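Local atomic coordinates of starch synthase I (Hordeum vulgare, PDB entry 4HLN), a protein that belongs to the starch synthases of plants, glycosyltransferase-type enzymes with two Rossmann-like domains facing each other in the GT-B fold. Residues A[423-426]-A[427-431]; A[488-491]-A[492-496]; A[503-506]-A[507-511]. All blocks are in the same frame, centred on the assembly; numbering follows the deposited sequence.

Contact 1 (A[423-426]-A[427-431]); sequences KCKA and ELQRE
Lys-425 and Gln-429 stand one turn apart on helix 419-432 and are joined through both backbone and side chains. In the backbone, Gln-429 N donates to Lys-425 O at 2.9 Å, nearly straight at 167°. The same i to i+4 step links Glu-427 N to Lys-423 O (2.8 Å), Leu-428 N to Cys-424 O (2.8 Å) and Arg-430 N to Ala-426 O (2.9 Å).

Between the side chains, Lys-425 CE meets Gln-429 NE2 at 3.7 Å where the two chains cross at a slant. With CG anti to its own nitrogen (chi1 -177°) and the chain extended beyond, Lys-425 carries NZ to Asp-516 and to the carbonyls of Glu-438 and Val-440. Gln-429 NE2 is satisfied by Gln-471 OE1 and Arg-437 O.

The charged pair lies on a more open side: Arg-430 NE donates to Glu-427 OE2 at 3.0 Å in an i, i+3 salt bridge. The carboxylate oxygen sits 18° out of the guanidinium plane, and Arg-430 NH2 passes 4.0 Å from Ala-426 CB.

Lys-425 and Leu-428 pack on Leu-442 of strand 442-446, as expected of an amphipathic helix flanking the parallel sheet of a Rossmann-like domain.

Contact 2 (A[488-491]-A[492-496]); sequences STES and SYKDK
The C-terminal end of helix 480-492 is the element here, where Thr-489 and Tyr-493 meet as the chain leaves the helix. Tyr-493 is the first residue with non-helical backbone angles, yet its N still donates to Thr-489 O at 3.0 Å, the oxygen being approached almost head-on (C=O...N 160°). One residue earlier, Ser-492 N donates to Ser-488 O, also at 3.0 Å.

The tyrosine ring turns an edge to the last turn. Its CG lies anti to the carbonyl carbon (chi1 -46°), which brings the CD1 edge to Thr-489: the carbonyl oxygen is near the ring plane, 3.1 Å from CD1, while the methyl CG2 of Thr-489 touches CD1 at 3.8 Å. Thr-489 OG1 turns the other way, to Trp-485 O within the helix. Beyond Thr-489, Tyr-493 packs on Pro-463 and Met-466 of helix 455-466, so this side chain lies between the C-terminal ends of helices 480-492 and 455-466.

The exit belongs to a beta-alpha-beta crossover: helix 480-492 connects the adjacent parallel strands 471-476 and 497-501, and residues 493-496 form the short return to the second of them. Along this return, Lys-494 CA makes a CH...O contact with Glu-490 O at 3.2 Å (137° at the hydrogen). The lysine chain, bent at its second torsion, runs back beside Glu-490, with CE 4.4 Å from CG of that residue. Their charges stop short of a salt bridge, Glu-490 OE2 lying 4.5 Å from Lys-494 NZ, and Glu-490 OE1 accepts instead from Gly-499 N on strand 497-501.

Contact 3 (A[503-506]-A[507-511]); sequences FSVP and VSHRI
The guanidinium of Arg-510 has Pro-506 O over one face, 3.7 Å above the plane and close to its centre, while Val-507 N lies on that same face nearer the rim. The bend of the arginine chain at its third torsion lays the group there and brings NH2 to 3.5 Å from Pro-506 CB. The imidazole of His-509 meets Val-505 with its edge: CD2 is 3.0 Å from Val-505 O, which lies near the ring plane, and the side chains of Val-505 and His-509 lie side by side, pointing the same way, with Val-505 CG2 nearest CD2. The Phe-503 ring approaches obliquely, its CZ 4.1 Å from Ser-508 CB.

His-509 and Arg-510 lean back on the N-terminal turn of helix 505-514, with Phe-503 just ahead of it, in the C-terminal Rossmann-like domain of the GT-B fold; Ser-504 is the N-cap. Its OG is anti to the backbone nitrogen (chi1 171°) and accepts from Val-507 N at 3.0 Å, while Ser-504 O takes Ser-508 N in the first i to i+4 bond. The cap thus serves an amide that has no preceding turn to donate to, and Ser-504 CB packs against Val-507 CB.

Outside partners fix the imidazole and the guanidinium. His-509 ND1 is hydrogen-bonded to Asp-406 OD2 and its ring stacks with Trp-401; Arg-510 NH1 forms a salt bridge with Glu-431 and NE a hydrogen bond with Cys-408 O. On the sheet side, Phe-503 and Ser-508 rest on Ile-446 and Leu-475.

Val-505 O accepts two bonds from the same face of its carbonyl plane: His-509 N at 3.0 Å, and Ser-508 OG at 2.7 Å, which comes in from the side with a C=O...O angle of 110°.

How the contacts relate
Contacts 1 and 3 are partly buried and touch each other, whereas contact 2 lies at the surface and stays about 8 Å from contact 1 and 11 Å from contact 3, nearest atoms. Helices 419-432 and 505-514 both pack on strand 442-446 and are joined by a salt bridge, Glu-431 OE2 to Arg-510 NH1 at 2.8 Å, with Leu-428 CD2 packed against Arg-510 O at 3.6 Å. Helix 480-492 packs instead with helix 455-466 and strand 497-501. Chemistry follows position: contact 1 lies within a helix, running into its last turn, and repeats i to i+4 bonds, contact 3 starts a helix with a serine cap, and contact 2 ends one.

Contact 1 (A[423-426]-A[427-431])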
loop_
_atom_site.group_PDB
_atom_site.type_symbol
_atom_site.label_atom_id
_atom_site.label_comp_id
_atom_site.label_asym_id
_atom_site.label_seq_id
_atom_site.Cartn_x
_atom_site.Cartn_y
_atom_site.Cartn_z
ATOM N N LYS A 423 -17.746 27.082 7.257
ATOM C CA LYS A 423 -17.345 28.135 6.340
ATOM C C LYS A 423 -16.652 27.577 5.093
ATOM O O LYS A 423 -16.906 28.030 3.977
ATOM C CB LYS A 423 -16.456 29.143 7.063
ATOM C CG LYS A 423 -17.038 29.589 8.387
ATOM C CD LYS A 423 -16.330 30.804 8.948
ATOM C CE LYS A 423 -16.839 31.102 10.361
ATOM N NZ LYS A 423 -16.208 32.305 10.989
ATOM N N CYS A 424 -15.791 26.584 5.277
ATOM C CA CYS A 424 -15.139 25.945 4.143
ATOM C C CYS A 424 -16.172 25.357 3.202
ATOM O O CYS A 424 -16.075 25.523 1.986
ATOM C CB CYS A 424 -14.116 24.880 4.598
ATOM S SG CYS A 424 -12.570 25.600 5.323
ATOM N N LYS A 425 -17.167 24.684 3.769
ATOM C CA LYS A 425 -18.233 24.081 2.969
ATOM C C LYS A 425 -19.001 25.114 2.158
ATOM O O LYS A 425 -19.348 24.878 0.995
ATOM C CB LYS A 425 -19.224 23.324 3.856
ATOM C CG LYS A 425 -20.318 22.614 3.072
ATOM C CD LYS A 425 -21.368 22.063 4.011
ATOM C CE LYS A 425 -22.420 21.269 3.276
ATOM N NZ LYS A 425 -23.265 20.526 4.240
ATOM N N ALA A 426 -19.282 26.251 2.788
ATOM C CA ALA A 426 -20.050 27.294 2.147
ATOM C C ALA A 426 -19.208 27.859 1.021
ATOM O O ALA A 426 -19.680 28.030 -0.104
ATOM C CB ALA A 426 -20.404 28.356 3.140
ATOM N N GLU A 427 -17.941 28.116 1.334
ATOM C CA GLU A 427 -17.020 28.670 0.361
ATOM C C GLU A 427 -16.763 27.704 -0.783
ATOM O O GLU A 427 -16.440 28.107 -1.897
ATOM C CB GLU A 427 -15.714 29.059 1.037
ATOM C CG GLU A 427 -15.805 30.374 1.775
ATOM C CD GLU A 427 -16.323 31.496 0.880
ATOM O OE1 GLU A 427 -15.534 32.003 0.047
ATOM O OE2 GLU A 427 -17.517 31.859 1.003
ATOM N N LEU A 428 -16.916 26.422 -0.500
ATOM C CA LEU A 428 -16.726 25.415 -1.518
ATOM C C LEU A 428 -17.955 25.353 -2.412
ATOM O O LEU A 428 -17.830 25.299 -3.631
ATOM C CB LEU A 428 -16.434 24.051 -0.878
ATOM C CG LEU A 428 -16.287 22.858 -1.829
ATOM C CD1 LEU A 428 -15.085 23.035 -2.762
ATOM C CD2 LEU A 428 -16.189 21.559 -1.040
ATOM N N GLN A 429 -19.142 25.355 -1.813
ATOM C CA GLN A 429 -20.365 25.385 -2.609
ATOM C C GLN A 429 -20.325 26.587 -3.539
ATOM O O GLN A 429 -20.684 26.495 -4.716
ATOM C CB GLN A 429 -21.602 25.434 -1.719
ATOM C CG GLN A 429 -21.886 24.102 -1.052
ATOM C CD GLN A 429 -22.814 24.221 0.136
ATOM O OE1 GLN A 429 -22.798 25.222 0.858
ATOM N NE2 GLN A 429 -23.626 23.189 0.357
ATOM N N ARG A 430 -19.848 27.712 -3.019
ATOM C CA ARG A 430 -19.769 28.915 -3.829
ATOM C C ARG A 430 -18.817 28.745 -5.013
ATOM O O ARG A 430 -19.174 29.027 -6.156
ATOM C CB ARG A 430 -19.410 30.130 -2.971
ATOM C CG ARG A 430 -20.529 30.531 -1.998
ATOM C CD ARG A 430 -20.300 31.918 -1.403
ATOM N NE ARG A 430 -20.342 31.884 0.058
ATOM C CZ ARG A 430 -21.400 32.212 0.791
ATOM N NH1 ARG A 430 -22.512 32.606 0.206
ATOM N NH2 ARG A 430 -21.345 32.147 2.110
ATOM N N GLU A 431 -17.615 28.259 -4.744
ATOM C CA GLU A 431 -16.644 28.004 -5.798
ATOM C C GLU A 431 -17.177 27.054 -6.890
ATOM O O GLU A 431 -16.810 27.167 -8.058
ATOM C CB GLU A 431 -15.392 27.417 -5.172
ATOM C CG GLU A 431 -14.157 27.445 -6.038
ATOM C CD GLU A 431 -12.945 26.841 -5.320
ATOM O OE1 GLU A 431 -13.042 26.577 -4.092
ATOM O OE2 GLU A 431 -11.898 26.634 -5.977
#

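Contact 2 (A[488-491]-A[492-496])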
loop_
_atom_site.group_PDB
_atom_site.type_symbol
_atom_site.label_atom_id
_atom_site.label_comp_id
_atom_site.label_asym_id
_atom_site.label_seq_id
_atom_site.Cartn_x
_atom_site.Cartn_y
_atom_site.Cartn_z
ATOM N N SER A 488 -22.044 15.595 -18.872
ATOM C CA SER A 488 -23.462 15.399 -19.165
ATOM C C SER A 488 -24.280 15.209 -17.895
ATOM O O SER A 488 -25.431 15.643 -17.806
ATOM C CB SER A 488 -23.662 14.207 -20.110
ATOM O OG SER A 488 -22.582 13.290 -20.015
ATOM N N THR A 489 -23.675 14.553 -16.913
ATOM C CA THR A 489 -24.339 14.271 -15.648
ATOM C C THR A 489 -24.621 15.563 -14.900
ATOM O O THR A 489 -25.701 15.754 -14.336
ATOM C CB THR A 489 -23.446 13.400 -14.757
ATOM O OG1 THR A 489 -23.040 12.233 -15.483
ATOM C CG2 THR A 489 -24.181 13.002 -13.482
ATOM N N GLU A 490 -23.617 16.434 -14.888
ATOM C CA GLU A 490 -23.711 17.744 -14.273
ATOM C C GLU A 490 -24.879 18.507 -14.860
ATOM O O GLU A 490 -25.579 19.246 -14.167
ATOM C CB GLU A 490 -22.432 18.508 -14.559
ATOM C CG GLU A 490 -22.410 19.912 -14.036
ATOM C CD GLU A 490 -20.997 20.439 -13.958
ATOM O OE1 GLU A 490 -20.240 19.994 -13.070
ATOM O OE2 GLU A 490 -20.632 21.278 -14.798
ATOM N N SER A 491 -25.070 18.318 -16.159
ATOM C CA SER A 491 -26.133 18.979 -16.888
ATOM C C SER A 491 -27.518 18.433 -16.514
ATOM O O SER A 491 -28.480 19.194 -16.413
ATOM C CB SER A 491 -25.876 18.845 -18.381
ATOM O OG SER A 491 -26.850 19.559 -19.104
ATOM N N SER A 492 -27.605 17.126 -16.283
ATOM C CA SER A 492 -28.855 16.477 -15.879
ATOM C C SER A 492 -29.287 16.796 -14.448
ATOM O O SER A 492 -30.481 16.800 -14.131
ATOM C CB SER A 492 -28.752 14.955 -16.052
ATOM O OG SER A 492 -28.745 14.582 -17.420
ATOM N N TYR A 493 -28.319 17.050 -13.579
ATOM C CA TYR A 493 -28.627 17.378 -12.191
ATOM C C TYR A 493 -27.909 18.664 -11.820
ATOM O O TYR A 493 -26.941 18.638 -11.067
ATOM C CB TYR A 493 -28.171 16.243 -11.284
ATOM C CG TYR A 493 -28.576 14.879 -11.790
ATOM C CD1 TYR A 493 -27.748 14.157 -12.640
ATOM C CD2 TYR A 493 -29.799 14.315 -11.424
ATOM C CE1 TYR A 493 -28.121 12.907 -13.109
ATOM C CE2 TYR A 493 -30.183 13.070 -11.882
ATOM C CZ TYR A 493 -29.342 12.366 -12.726
ATOM O OH TYR A 493 -29.724 11.121 -13.187
ATOM N N LYS A 494 -28.381 19.787 -12.347
ATOM C CA LYS A 494 -27.567 20.995 -12.346
ATOM C C LYS A 494 -27.447 21.680 -10.980
ATOM O O LYS A 494 -26.727 22.664 -10.831
ATOM C CB LYS A 494 -28.032 21.970 -13.434
ATOM C CG LYS A 494 -26.896 22.428 -14.378
ATOM C CD LYS A 494 -25.694 23.037 -13.609
ATOM C CE LYS A 494 -24.653 23.670 -14.538
ATOM N NZ LYS A 494 -23.662 24.478 -13.780
ATOM N N ASP A 495 -28.121 21.134 -9.979
ATOM C CA ASP A 495 -28.136 21.730 -8.647
ATOM C C ASP A 495 -27.587 20.758 -7.593
ATOM O O ASP A 495 -27.596 21.038 -6.388
ATOM C CB ASP A 495 -29.569 22.136 -8.294
ATOM C CG ASP A 495 -30.566 20.972 -8.446
ATOM O OD1 ASP A 495 -30.365 20.101 -9.334
ATOM O OD2 ASP A 495 -31.551 20.930 -7.671
ATOM N N LYS A 496 -27.109 19.611 -8.059
ATOM C CA LYS A 496 -26.734 18.526 -7.168
ATOM C C LYS A 496 -25.366 17.931 -7.497
ATOM O O LYS A 496 -24.689 17.409 -6.617
ATOM C CB LYS A 496 -27.783 17.418 -7.227
ATOM C CG LYS A 496 -29.136 17.786 -6.673
ATOM C CD LYS A 496 -30.088 16.593 -6.759
ATOM C CE LYS A 496 -31.407 16.868 -6.053
ATOM N NZ LYS A 496 -32.229 15.636 -5.896
#

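Contact 3 (A[503-506]-A[507-511])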
loop_
_atom_site.group_PDB
_atom_site.type_symbol
_atom_site.label_atom_id
_atom_site.label_comp_id
_atom_site.label_asym_id
_atom_site.label_seq_id
_atom_site.Cartn_x
_atom_site.Cartn_y
_atom_site.Cartn_z
ATOM N N PHE A 503 -6.662 18.039 -12.698
ATOM C CA PHE A 503 -6.281 18.001 -11.309
ATOM C C PHE A 503 -5.874 19.355 -10.761
ATOM O O PHE A 503 -5.681 20.314 -11.503
ATOM C CB PHE A 503 -5.251 16.924 -10.989
ATOM C CG PHE A 503 -5.445 16.333 -9.617
ATOM C CD1 PHE A 503 -6.529 15.487 -9.361
ATOM C CD2 PHE A 503 -4.588 16.656 -8.570
ATOM C CE1 PHE A 503 -6.736 14.951 -8.095
ATOM C CE2 PHE A 503 -4.790 16.125 -7.300
ATOM C CZ PHE A 503 -5.864 15.270 -7.064
ATOM N N SER A 504 -5.781 19.411 -9.440
ATOM C CA SER A 504 -5.455 20.614 -8.712
ATOM C C SER A 504 -5.289 20.193 -7.277
ATOM O O SER A 504 -6.230 19.701 -6.653
ATOM C CB SER A 504 -6.603 21.621 -8.786
ATOM O OG SER A 504 -6.374 22.707 -7.897
ATOM N N VAL A 505 -4.098 20.362 -6.734
ATOM C CA VAL A 505 -3.928 19.987 -5.345
ATOM C C VAL A 505 -4.671 20.988 -4.457
ATOM O O VAL A 505 -5.282 20.607 -3.465
ATOM C CB VAL A 505 -2.428 19.750 -4.975
ATOM C CG1 VAL A 505 -1.551 19.915 -6.223
ATOM C CG2 VAL A 505 -1.959 20.643 -3.803
ATOM N N PRO A 506 -4.663 22.269 -4.834
ATOM C CA PRO A 506 -5.412 23.227 -4.008
ATOM C C PRO A 506 -6.910 22.924 -3.947
ATOM O O PRO A 506 -7.519 23.031 -2.873
ATOM C CB PRO A 506 -5.156 24.557 -4.715
ATOM C CG PRO A 506 -3.784 24.372 -5.324
ATOM C CD PRO A 506 -3.786 22.945 -5.808
ATOM N N VAL A 507 -7.496 22.544 -5.079
ATOM C CA VAL A 507 -8.920 22.240 -5.095
ATOM C C VAL A 507 -9.237 20.944 -4.351
ATOM O O VAL A 507 -10.293 20.812 -3.724
ATOM C CB VAL A 507 -9.489 22.191 -6.521
ATOM C CG1 VAL A 507 -10.917 21.664 -6.502
ATOM C CG2 VAL A 507 -9.450 23.588 -7.157
ATOM N N SER A 508 -8.318 19.990 -4.402
ATOM C CA SER A 508 -8.530 18.744 -3.691
ATOM C C SER A 508 -8.493 18.971 -2.174
ATOM O O SER A 508 -9.232 18.322 -1.424
ATOM C CB SER A 508 -7.529 17.678 -4.135
ATOM O OG SER A 508 -6.209 18.074 -3.832
ATOM N N HIS A 509 -7.657 19.904 -1.724
ATOM C CA HIS A 509 -7.604 20.238 -0.297
ATOM C C HIS A 509 -8.942 20.843 0.134
ATOM O O HIS A 509 -9.494 20.483 1.175
ATOM C CB HIS A 509 -6.451 21.210 0.019
ATOM C CG HIS A 509 -5.107 20.551 0.158
ATOM N ND1 HIS A 509 -4.428 20.492 1.355
ATOM C CD2 HIS A 509 -4.315 19.932 -0.751
ATOM C CE1 HIS A 509 -3.285 19.851 1.183
ATOM N NE2 HIS A 509 -3.189 19.505 -0.087
ATOM N N ARG A 510 -9.466 21.762 -0.676
ATOM C CA ARG A 510 -10.735 22.422 -0.365
ATOM C C ARG A 510 -11.927 21.479 -0.419
ATOM O O ARG A 510 -12.880 21.631 0.352
ATOM C CB ARG A 510 -10.979 23.580 -1.311
ATOM C CG ARG A 510 -10.346 24.868 -0.869
ATOM C CD ARG A 510 -10.462 25.906 -1.963
ATOM N NE ARG A 510 -9.132 26.374 -2.315
ATOM C CZ ARG A 510 -8.701 26.565 -3.554
ATOM N NH1 ARG A 510 -9.509 26.338 -4.583
ATOM N NH2 ARG A 510 -7.460 26.998 -3.755
ATOM N N ILE A 511 -11.883 20.512 -1.332
ATOM C CA ILE A 511 -12.932 19.508 -1.374
ATOM C C ILE A 511 -12.874 18.677 -0.109
ATOM O O ILE A 511 -13.892 18.443 0.540
ATOM C CB ILE A 511 -12.822 18.602 -2.604
ATOM C CG1 ILE A 511 -13.407 19.315 -3.816
ATOM C CG2 ILE A 511 -13.574 17.303 -2.377
ATOM C CD1 ILE A 511 -12.957 18.735 -5.113
#